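Local structure of acetyl-CoA C-acetyltransferase (Syntrophomonas wolfei subsp. wolfei, 7N7Z) at residues D53-A58 with L115-E120. The protein probably catalyses the transfer of an acetyl group between two acetyl-CoA molecules, forming acetoacetyl-CoA. Residues are numbered along the deposited sequence; the frame is centred on the assembly and turned at random.
Sequences DEIVGA and LVTAVE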
# COMPACT_ATOMS: atom_id res chain seq x y z
N ASP B 53 -3.72 33.16 -23.17
CA ASP B 53 -5.02 32.58 -23.52
C ASP B 53 -5.19 31.17 -22.97
O ASP B 53 -6.33 30.74 -22.74
CB ASP B 53 -5.20 32.57 -25.04
CG ASP B 53 -5.37 33.96 -25.61
OD1 ASP B 53 -6.17 34.73 -25.05
OD2 ASP B 53 -4.71 34.27 -26.62
N GLU B 54 -4.10 30.43 -22.77
CA GLU B 54 -4.21 29.05 -22.34
C GLU B 54 -2.87 28.59 -21.79
O GLU B 54 -1.85 29.27 -21.92
CB GLU B 54 -4.65 28.14 -23.49
CG GLU B 54 -3.58 27.94 -24.57
CD GLU B 54 -3.98 26.93 -25.63
OE1 GLU B 54 -4.88 26.11 -25.36
OE2 GLU B 54 -3.39 26.96 -26.73
N ILE B 55 -2.88 27.41 -21.18
CA ILE B 55 -1.67 26.66 -20.87
C ILE B 55 -1.85 25.25 -21.40
O ILE B 55 -2.89 24.61 -21.15
CB ILE B 55 -1.37 26.64 -19.36
CG1 ILE B 55 -0.07 25.87 -19.09
CG2 ILE B 55 -2.53 26.01 -18.59
CD1 ILE B 55 0.35 25.85 -17.64
N VAL B 56 -0.87 24.77 -22.15
CA VAL B 56 -0.80 23.38 -22.59
C VAL B 56 0.33 22.73 -21.81
O VAL B 56 1.51 23.00 -22.07
CB VAL B 56 -0.59 23.26 -24.10
CG1 VAL B 56 -0.70 21.80 -24.53
CG2 VAL B 56 -1.60 24.12 -24.85
N GLY B 57 -0.02 21.89 -20.84
CA GLY B 57 0.95 21.30 -19.94
C GLY B 57 1.34 19.90 -20.39
O GLY B 57 0.48 19.07 -20.68
N ALA B 58 2.65 19.66 -20.44
CA ALA B 58 3.20 18.37 -20.82
C ALA B 58 3.77 17.67 -19.60
O ALA B 58 4.44 18.29 -18.77
CB ALA B 58 4.28 18.52 -21.89
N LEU B 115 0.82 29.46 -23.28
CA LEU B 115 1.90 28.99 -22.42
C LEU B 115 2.01 27.48 -22.56
O LEU B 115 1.00 26.77 -22.52
CB LEU B 115 1.65 29.39 -20.97
CG LEU B 115 2.60 28.79 -19.93
CD1 LEU B 115 4.04 29.16 -20.24
CD2 LEU B 115 2.21 29.24 -18.53
N VAL B 116 3.23 26.99 -22.73
CA VAL B 116 3.50 25.56 -22.78
C VAL B 116 4.46 25.23 -21.65
O VAL B 116 5.55 25.80 -21.56
CB VAL B 116 4.09 25.13 -24.13
CG1 VAL B 116 4.41 23.64 -24.12
CG2 VAL B 116 3.12 25.45 -25.26
N THR B 117 4.05 24.31 -20.77
CA THR B 117 4.89 23.81 -19.70
C THR B 117 5.16 22.33 -19.93
O THR B 117 4.28 21.59 -20.37
CB THR B 117 4.25 24.02 -18.33
OG1 THR B 117 3.00 23.32 -18.27
CG2 THR B 117 4.02 25.50 -18.06
N ALA B 118 6.39 21.91 -19.63
CA ALA B 118 6.79 20.52 -19.79
C ALA B 118 7.61 20.14 -18.56
O ALA B 118 8.63 20.78 -18.29
CB ALA B 118 7.60 20.31 -21.07
N VAL B 119 7.17 19.13 -17.83
CA VAL B 119 7.76 18.82 -16.53
C VAL B 119 7.74 17.32 -16.30
O VAL B 119 6.84 16.61 -16.76
CB VAL B 119 7.03 19.56 -15.39
CG1 VAL B 119 5.59 19.07 -15.27
CG2 VAL B 119 7.77 19.36 -14.07
N GLU B 120 8.74 16.84 -15.56
CA GLU B 120 8.76 15.47 -15.07
C GLU B 120 9.61 15.45 -13.81
O GLU B 120 10.82 15.70 -13.87
CB GLU B 120 9.32 14.51 -16.12
CG GLU B 120 8.89 13.06 -15.90
CD GLU B 120 7.40 12.87 -16.02
OE1 GLU B 120 6.85 13.20 -17.09
OE2 GLU B 120 6.77 12.41 -15.05
O HOH W 1 3.18 20.43 -17.59
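Ile55 and Leu115 lie side by side on one face of a parallel strand pair, where Ile55 CD1 and Leu115 CD2 are 4.0 Å apart. Ile55 is fully extended, its CG1 turned away from the backbone N (chi1 -179°), which carries CD1 up off the sheet and partly along the strand, against Thr117 CG2 at 3.7 Å. Gly57, next on this face, has no side chain, and its bare CA lets the hydroxyl of Thr117 lie against it, Thr117 OG1 to Gly57 CA being 3.3 Å. A water bonded to this OG1 also donates to Ala58 O, joining the strands a second way. Cutting Ile55 back to alanine is likely to leave a gap beside Leu115 CD2 and Thr117 CG2, which would lose the methyl they share.

On the other face beta-branched Val56 and Val116 barely touch, whereas the small Ala58 and Ala118 set their CB atoms 3.9 Å apart. Five backbone hydrogen bonds lace the strands, among them Val56 N to Leu115 O, 2.8 Å.

Glu54 bonds Ser114 and bridges to Arg97 of the second subunit. The pair belongs to the mixed sheet of the thiolase N-terminal domain, the side chain of Ala58 about 10 Å from that of Cys92, the predicted acyl-thioester cysteine. Helix 30-45 covers Leu115 and Thr117, helix 94-107 packs Ala98 against both valines, and strands 84-89 and antiparallel 254-264 flank the pair.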